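PDB 5VIP: MdcD from Pseudomonas aeruginosa, which probably acts as the beta subunit of a biotin-independent malonate decarboxylase, taking part in release of carbon dioxide from malonyl groups carried on acyl carrier protein. Local coordinates for residues Pro148-Ile153 with Cys170-Val175; Ala131-Ile136 with Gly161-Ala166; Val59-Gly64 with Val72-Glu77. All blocks are in the same frame, centred on the assembly; numbering follows the deposited sequence.

In the fold
Interactions 1 and 3 both lie in the mixed main sheet, one within its parallel part and the other as an antiparallel hairpin toward the 32-34 edge; strand 111-115 runs between them. Interaction 2 lies beside the sheet and joins the helices that precede the two strands of interaction 1: helix 126-143 leads to strand 150-153, helix 162-169 to strand 172-176. All three are buried, but interaction 1 is nearest the centre of the chain, and no other protein chain touches it, whereas interactions 2 and 3 have residues against a partner protein. The two strand pairs combine backbone hydrogen bonds with side-chain packing; interaction 2 has no hydrogen bond across it and relies on apolar and backbone packing.

Interaction 1 of 3, residues Pro148-Ile153 with Cys170-Val175; sequences PVVAVI and CSYVLV
The sulfur of C170 sits in a shallow notch between two side chains of residues 148-153: SG is 3.7 Å from V149 CG1 and 3.9 Å from A151 CB. Its first torsion (chi1 -71°) sets SG beside its own backbone N, from where it reaches both. Next to this, the pyrrolidine ring of P148 presses its CB into the angle formed by S171 and Y172, 3.5 Å from S171 OG and 3.7 Å from Y172 CE2; it meets the tyrosine ring obliquely. V150 CG2 lies at the edge of that ring, near its plane, while the hydroxyl beyond is bonded to the carbonyl of G243. The strands 150-153 and 172-175 run side by side as parallel neighbours, and helix 162-169 lies between them in the chain, making a beta-alpha-beta crossover of the crotonase-like fold. Three nearly straight bonds zip them: A151 N to Y172 O, L174 N to A151 O (2.8 Å) and I153 N to L174 O. At the entry the bond from Y172 N to V149 O is weak.

Side chains interlock diagonally along both faces. L174 leans back past its bridge partner V152, its CD1 packing 3.9 Å from V150 CG1, on the face that helix 229-242 covers with V236, Y239 and F240. On the other face I153, with CG1 anti to the carbonyl carbon (chi1 -53°), reaches back past its partner V175 so that CD1 meets V173 CG1 at 3.7 Å, and V175 CG1 packs more loosely at I153 CB.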
loop_
_atom_site.group_PDB
_atom_site.type_symbol
_atom_site.label_atom_id
_atom_site.label_comp_id
_atom_site.label_asym_id
_atom_site.label_seq_id
_atom_site.Cartn_x
_atom_site.Cartn_y
_atom_site.Cartn_z
ATOM N N PRO B 148 17.353 -5.692 -1.064
ATOM C CA PRO B 148 16.328 -5.442 -2.080
ATOM C C PRO B 148 15.282 -6.563 -2.092
ATOM O O PRO B 148 15.633 -7.730 -1.928
ATOM C CB PRO B 148 17.132 -5.423 -3.384
ATOM C CG PRO B 148 18.293 -6.331 -3.099
ATOM C CD PRO B 148 18.655 -6.020 -1.672
ATOM N N VAL B 149 14.015 -6.203 -2.247
ATOM C CA VAL B 149 12.968 -7.179 -2.524
ATOM C C VAL B 149 12.806 -7.214 -4.031
ATOM O O VAL B 149 12.741 -6.166 -4.677
ATOM C CB VAL B 149 11.634 -6.814 -1.859
ATOM C CG1 VAL B 149 10.549 -7.819 -2.250
ATOM C CG2 VAL B 149 11.803 -6.736 -0.334
ATOM N N VAL B 150 12.772 -8.412 -4.598
ATOM C CA VAL B 150 12.536 -8.563 -6.021
ATOM C C VAL B 150 11.106 -9.039 -6.213
ATOM O O VAL B 150 10.679 -9.985 -5.562
ATOM C CB VAL B 150 13.524 -9.551 -6.659
ATOM C CG1 VAL B 150 13.182 -9.781 -8.123
ATOM C CG2 VAL B 150 14.959 -9.038 -6.505
ATOM N N ALA B 151 10.375 -8.361 -7.097
ATOM C CA ALA B 151 9.019 -8.762 -7.462
ATOM C C ALA B 151 8.994 -9.247 -8.894
ATOM O O ALA B 151 9.473 -8.562 -9.796
ATOM C CB ALA B 151 8.045 -7.603 -7.296
ATOM N N VAL B 152 8.408 -10.418 -9.091
ATOM C CA VAL B 152 8.290 -11.028 -10.404
ATOM C C VAL B 152 6.801 -11.093 -10.750
ATOM O O VAL B 152 5.989 -11.637 -9.987
ATOM C CB VAL B 152 8.928 -12.436 -10.429
ATOM C CG1 VAL B 152 8.613 -13.162 -11.716
ATOM C CG2 VAL B 152 10.460 -12.321 -10.212
ATOM N N ILE B 153 6.449 -10.490 -11.878
ATOM C CA ILE B 153 5.071 -10.494 -12.368
ATOM C C ILE B 153 5.106 -11.157 -13.739
ATOM O O ILE B 153 5.623 -10.580 -14.691
ATOM C CB ILE B 153 4.499 -9.074 -12.466
ATOM C CG1 ILE B 153 4.672 -8.354 -11.128
ATOM C CG2 ILE B 153 3.037 -9.119 -12.884
ATOM C CD1 ILE B 153 4.727 -6.867 -11.269
ATOM N N CYS B 170 8.850 -2.255 -4.295
ATOM C CA CYS B 170 9.959 -3.212 -4.391
ATOM C C CYS B 170 11.148 -2.625 -5.151
ATOM O O CYS B 170 10.956 -1.900 -6.133
ATOM C CB CYS B 170 9.491 -4.499 -5.083
ATOM S SG CYS B 170 8.365 -5.481 -4.040
ATOM N N SER B 171 12.362 -2.953 -4.706
ATOM C CA SER B 171 13.592 -2.479 -5.355
ATOM C C SER B 171 13.641 -2.775 -6.843
ATOM O O SER B 171 14.049 -1.932 -7.646
ATOM C CB SER B 171 14.831 -3.114 -4.697
ATOM O OG SER B 171 14.998 -2.647 -3.363
ATOM N N TYR B 172 13.250 -3.991 -7.211
ATOM C CA TYR B 172 13.286 -4.387 -8.616
ATOM C C TYR B 172 12.001 -5.082 -9.009
ATOM O O TYR B 172 11.516 -5.933 -8.271
ATOM C CB TYR B 172 14.482 -5.309 -8.898
ATOM C CG TYR B 172 15.789 -4.679 -8.496
ATOM C CD1 TYR B 172 16.301 -3.595 -9.203
ATOM C CD2 TYR B 172 16.482 -5.129 -7.379
ATOM C CE1 TYR B 172 17.500 -2.990 -8.819
ATOM C CE2 TYR B 172 17.681 -4.541 -6.986
ATOM C CZ TYR B 172 18.183 -3.473 -7.712
ATOM O OH TYR B 172 19.371 -2.895 -7.312
ATOM N N VAL B 173 11.472 -4.720 -10.178
ATOM C CA VAL B 173 10.264 -5.341 -10.714
ATOM C C VAL B 173 10.565 -5.992 -12.058
ATOM O O VAL B 173 10.991 -5.316 -13.007
ATOM C CB VAL B 173 9.117 -4.314 -10.902
ATOM C CG1 VAL B 173 7.916 -4.993 -11.548
ATOM C CG2 VAL B 173 8.735 -3.686 -9.566
ATOM N N LEU B 174 10.369 -7.304 -12.131
ATOM C CA LEU B 174 10.691 -8.046 -13.348
ATOM C C LEU B 174 9.395 -8.522 -13.973
ATOM O O LEU B 174 8.533 -9.066 -13.282
ATOM C CB LEU B 174 11.617 -9.243 -13.060
ATOM C CG LEU B 174 12.759 -9.043 -12.045
ATOM C CD1 LEU B 174 13.694 -10.258 -11.983
ATOM C CD2 LEU B 174 13.511 -7.757 -12.277
ATOM N N VAL B 175 9.249 -8.319 -15.276
ATOM C CA VAL B 175 8.009 -8.688 -15.943
ATOM C C VAL B 175 8.262 -9.501 -17.212
ATOM O O VAL B 175 9.334 -9.427 -17.814
ATOM C CB VAL B 175 7.177 -7.443 -16.307
ATOM C CG1 VAL B 175 6.735 -6.685 -15.043
ATOM C CG2 VAL B 175 7.976 -6.529 -17.257
#

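Interaction 2 of 3, residues Ala131-Ile136 with Gly161-Ala166; sequences AAIAEI and GGMSIA
I133 and I136, one turn apart on helix 126-143, meet the first turn of helix 162-169 through M163, a selenomethionine, and through the bare backbone of G162. Apolar contact carries the interface. The bent chain of M163, turned at both chi2 (-58°) and chi3 (-67°), brings its selenium back toward the neighbouring helix: SE is 4.0 Å from I136 CD1, where the two side chains cross at about a right angle, and 4.2 Å from I133 CG1. Farther along, I136 CG2 and A166 CB make a looser contact at 4.5 Å. Packing against backbone is the second kind: I133 CD1 rests 4.0 Å from G162 CA, a spot with no side chain in the way, and I133 CG2 lies 3.7 Å from G162 O. No hydrogen bond crosses between the segments; within 161-166, G161 O accepts from both S164 OG, at 2.7 Å, and S164 N, at the start of the helix.

The axes of 131-136 and 162-166 run nearly parallel (4°), 9.6 Å apart, in two helices beside the main sheet of the crotonase-like fold, each leading into one of two neighbouring parallel strands. Another protein chain touches both segments, including I133 and S164. I136 also packs on I93, A94 and L97, and M163 on L116 and T118, placing the pair between helix 87-105 and the loop after strand 111-115.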
loop_
_atom_site.group_PDB
_atom_site.type_symbol
_atom_site.label_atom_id
_atom_site.label_comp_id
_atom_site.label_asym_id
_atom_site.label_seq_id
_atom_site.Cartn_x
_atom_site.Cartn_y
_atom_site.Cartn_z
ATOM N N ALA B 131 -5.969 -4.358 5.236
ATOM C CA ALA B 131 -5.062 -4.133 6.358
ATOM C C ALA B 131 -3.775 -4.937 6.168
ATOM O O ALA B 131 -2.675 -4.442 6.450
ATOM C CB ALA B 131 -5.738 -4.500 7.675
ATOM N N ALA B 132 -3.905 -6.164 5.667
ATOM C CA ALA B 132 -2.737 -7.013 5.423
ATOM C C ALA B 132 -1.836 -6.429 4.341
ATOM O O ALA B 132 -0.619 -6.543 4.411
ATOM C CB ALA B 132 -3.173 -8.414 5.039
ATOM N N ILE B 133 -2.443 -5.822 3.329
ATOM C CA ILE B 133 -1.667 -5.169 2.286
ATOM C C ILE B 133 -0.870 -4.007 2.887
ATOM O O ILE B 133 0.281 -3.791 2.523
ATOM C CB ILE B 133 -2.570 -4.695 1.128
ATOM C CG1 ILE B 133 -3.068 -5.917 0.335
ATOM C CG2 ILE B 133 -1.827 -3.738 0.199
ATOM C CD1 ILE B 133 -4.017 -5.588 -0.813
ATOM N N ALA B 134 -1.471 -3.265 3.812
ATOM C CA ALA B 134 -0.734 -2.182 4.457
ATOM C C ALA B 134 0.443 -2.743 5.261
ATOM O O ALA B 134 1.516 -2.132 5.317
ATOM C CB ALA B 134 -1.652 -1.356 5.351
ATOM N N GLU B 135 0.258 -3.916 5.854
ATOM C CA GLU B 135 1.332 -4.564 6.609
ATOM C C GLU B 135 2.416 -5.126 5.704
ATOM O O GLU B 135 3.594 -5.098 6.060
ATOM C CB GLU B 135 0.777 -5.690 7.503
ATOM C CG GLU B 135 0.054 -5.162 8.733
ATOM C CD GLU B 135 -0.823 -6.195 9.415
ATOM O OE1 GLU B 135 -0.747 -7.397 9.061
ATOM O OE2 GLU B 135 -1.602 -5.791 10.312
ATOM N N ILE B 136 2.013 -5.666 4.556
ATOM C CA ILE B 136 2.970 -6.102 3.546
ATOM C C ILE B 136 3.808 -4.930 3.054
ATOM O O ILE B 136 5.033 -5.030 2.919
ATOM C CB ILE B 136 2.243 -6.767 2.360
ATOM C CG1 ILE B 136 1.617 -8.076 2.844
ATOM C CG2 ILE B 136 3.200 -6.968 1.187
ATOM C CD1 ILE B 136 0.485 -8.603 1.984
ATOM N N GLY B 161 -4.443 -3.937 -8.120
ATOM C CA GLY B 161 -4.979 -3.610 -6.813
ATOM C C GLY B 161 -3.900 -3.117 -5.869
ATOM O O GLY B 161 -2.843 -2.629 -6.306
ATOM N N GLY B 162 -4.172 -3.244 -4.575
ATOM C CA GLY B 162 -3.255 -2.797 -3.545
ATOM C C GLY B 162 -1.883 -3.435 -3.654
ATOM O O GLY B 162 -0.879 -2.846 -3.255
HETATM N N MSE B 163 -1.823 -4.643 -4.190
HETATM C CA MSE B 163 -0.517 -5.299 -4.324
HETATM C C MSE B 163 0.324 -4.704 -5.459
HETATM O O MSE B 163 1.529 -4.939 -5.522
HETATM C CB MSE B 163 -0.703 -6.804 -4.515
HETATM C CG MSE B 163 -1.071 -7.542 -3.209
HETATM SE SE MSE B 163 0.274 -7.292 -1.775
HETATM C CE MSE B 163 1.740 -8.247 -2.559
ATOM N N SER B 164 -0.284 -3.906 -6.340
ATOM C CA SER B 164 0.518 -3.227 -7.366
ATOM C C SER B 164 1.277 -2.067 -6.743
ATOM O O SER B 164 2.346 -1.665 -7.218
ATOM C CB SER B 164 -0.355 -2.730 -8.517
ATOM O OG SER B 164 -1.150 -1.610 -8.105
ATOM N N ILE B 165 0.711 -1.513 -5.678
ATOM C CA ILE B 165 1.397 -0.474 -4.926
ATOM C C ILE B 165 2.585 -1.114 -4.197
ATOM O O ILE B 165 3.667 -0.529 -4.118
ATOM C CB ILE B 165 0.436 0.223 -3.933
ATOM C CG1 ILE B 165 -0.699 0.912 -4.707
ATOM C CG2 ILE B 165 1.193 1.212 -3.042
ATOM C CD1 ILE B 165 -1.781 1.569 -3.803
ATOM N N ALA B 166 2.381 -2.327 -3.683
ATOM C CA ALA B 166 3.481 -3.093 -3.076
ATOM C C ALA B 166 4.581 -3.342 -4.106
ATOM O O ALA B 166 5.759 -3.200 -3.809
ATOM C CB ALA B 166 2.977 -4.417 -2.502
#

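Interaction 3 of 3, residues Val59-Gly64 with Val72-Glu77; sequences VVVARG and VLAAIE
V60 and A75, like A62 and L73, are hydrogen-bonded antiparallel pairs: each pair exchanges two N-H to O bonds, from 2.8 Å for V60 N to A75 O to 2.9 Å for A62 N to L73 O, while L73 N to A62 O is the most bent (152°). CA-H groups of the neighbouring non-hydrogen-bonded residues lean on the same carbonyls, as where A74 CA comes 3.3 Å from V60 O. This is a beta hairpin of strands 59-66 and 69-76, set between strands 32-34 and 111-115 of the main sheet of the crotonase-like fold.

Side chains of V59, V61, R63, V72, A74 and I76 share one face; helix 87-105 packs on V59, V61 and V72, and another protein chain also touches V61 and V72. V59 CG2 meets I76 CG1 at 4.1 Å. With V72 CG1 between the backbone N and the carbonyl carbon (chi1 60°), V72 CG2 comes to lie 3.6 Å from A62 O and 4.1 Å from V61 CG1. R63, bent at chi2 and chi3, rests CD 4.1 Å from V72 CB; beyond it, NH1 bonds to A71 O and NE turns to a partner on the other protein chain. On the other face V60 and A75 touch loosely through their CB atoms, and L73 reaches L26.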
loop_
_atom_site.group_PDB
_atom_site.type_symbol
_atom_site.label_atom_id
_atom_site.label_comp_id
_atom_site.label_asym_id
_atom_site.label_seq_id
_atom_site.Cartn_x
_atom_site.Cartn_y
_atom_site.Cartn_z
ATOM N N VAL B 59 -1.668 -18.771 -1.077
ATOM C CA VAL B 59 -0.281 -18.284 -1.091
ATOM C C VAL B 59 0.703 -19.362 -0.644
ATOM O O VAL B 59 0.474 -20.048 0.358
ATOM C CB VAL B 59 -0.089 -17.050 -0.188
ATOM C CG1 VAL B 59 1.382 -16.600 -0.213
ATOM C CG2 VAL B 59 -0.971 -15.905 -0.664
ATOM N N VAL B 60 1.790 -19.509 -1.402
ATOM C CA VAL B 60 2.897 -20.366 -1.028
ATOM C C VAL B 60 3.986 -19.531 -0.357
ATOM O O VAL B 60 4.480 -18.569 -0.941
ATOM C CB VAL B 60 3.489 -21.087 -2.253
ATOM C CG1 VAL B 60 4.619 -22.034 -1.820
ATOM C CG2 VAL B 60 2.398 -21.849 -3.000
ATOM N N VAL B 61 4.339 -19.866 0.875
ATOM C CA VAL B 61 5.504 -19.248 1.491
ATOM C C VAL B 61 6.554 -20.330 1.638
ATOM O O VAL B 61 6.293 -21.386 2.236
ATOM C CB VAL B 61 5.195 -18.614 2.854
ATOM C CG1 VAL B 61 6.495 -18.273 3.576
ATOM C CG2 VAL B 61 4.332 -17.370 2.662
ATOM N N ALA B 62 7.730 -20.087 1.070
ATOM C CA ALA B 62 8.768 -21.111 1.080
ATOM C C ALA B 62 10.100 -20.542 1.504
ATOM O O ALA B 62 10.433 -19.409 1.171
ATOM C CB ALA B 62 8.886 -21.753 -0.289
ATOM N N ARG B 63 10.857 -21.341 2.246
ATOM C CA ARG B 63 12.218 -20.997 2.613
ATOM C C ARG B 63 13.163 -21.761 1.698
ATOM O O ARG B 63 12.811 -22.814 1.152
ATOM C CB ARG B 63 12.472 -21.318 4.084
ATOM C CG ARG B 63 11.784 -20.350 5.052
ATOM C CD ARG B 63 12.607 -19.061 5.187
ATOM N NE ARG B 63 13.542 -19.200 6.297
ATOM C CZ ARG B 63 14.812 -18.836 6.281
ATOM N NH1 ARG B 63 15.350 -18.276 5.198
ATOM N NH2 ARG B 63 15.549 -19.037 7.365
ATOM N N GLY B 64 14.355 -21.215 1.488
ATOM C CA GLY B 64 15.312 -21.865 0.615
ATOM C C GLY B 64 16.558 -21.032 0.476
ATOM O O GLY B 64 16.787 -20.113 1.277
ATOM N N VAL B 72 13.492 -16.153 1.371
ATOM C CA VAL B 72 12.105 -16.516 1.559
ATOM C C VAL B 72 11.385 -16.087 0.287
ATOM O O VAL B 72 11.737 -15.083 -0.342
ATOM C CB VAL B 72 11.484 -15.851 2.811
ATOM C CG1 VAL B 72 11.534 -14.329 2.706
ATOM C CG2 VAL B 72 10.027 -16.349 3.048
ATOM N N LEU B 73 10.403 -16.875 -0.111
ATOM C CA LEU B 73 9.691 -16.650 -1.352
ATOM C C LEU B 73 8.213 -16.682 -1.014
ATOM O O LEU B 73 7.761 -17.611 -0.352
ATOM C CB LEU B 73 10.065 -17.737 -2.378
ATOM C CG LEU B 73 9.764 -17.565 -3.859
ATOM C CD1 LEU B 73 10.654 -18.489 -4.694
ATOM C CD2 LEU B 73 8.297 -17.849 -4.140
ATOM N N ALA B 74 7.465 -15.651 -1.405
ATOM C CA ALA B 74 6.019 -15.719 -1.302
ATOM C C ALA B 74 5.453 -15.675 -2.707
ATOM O O ALA B 74 5.770 -14.768 -3.475
ATOM C CB ALA B 74 5.458 -14.567 -0.429
ATOM N N ALA B 75 4.624 -16.660 -3.046
ATOM C CA ALA B 75 4.038 -16.755 -4.376
ATOM C C ALA B 75 2.524 -16.877 -4.265
ATOM O O ALA B 75 2.018 -17.766 -3.585
ATOM C CB ALA B 75 4.604 -17.935 -5.138
ATOM N N ILE B 76 1.808 -15.985 -4.939
ATOM C CA ILE B 76 0.350 -16.017 -4.905
ATOM C C ILE B 76 -0.152 -16.872 -6.055
ATOM O O ILE B 76 0.325 -16.760 -7.188
ATOM C CB ILE B 76 -0.246 -14.600 -4.980
ATOM C CG1 ILE B 76 0.340 -13.741 -3.854
ATOM C CG2 ILE B 76 -1.774 -14.657 -4.903
ATOM C CD1 ILE B 76 -0.023 -12.270 -3.930
ATOM N N GLU B 77 -1.086 -17.759 -5.750
ATOM C CA GLU B 77 -1.672 -18.608 -6.773
ATOM C C GLU B 77 -2.841 -17.879 -7.425
ATOM O O GLU B 77 -3.943 -17.826 -6.874
ATOM C CB GLU B 77 -2.125 -19.944 -6.176
ATOM C CG GLU B 77 -2.751 -20.898 -7.198
ATOM C CD GLU B 77 -1.853 -21.149 -8.407
ATOM O OE1 GLU B 77 -0.924 -21.983 -8.298
ATOM O OE2 GLU B 77 -2.079 -20.507 -9.465
#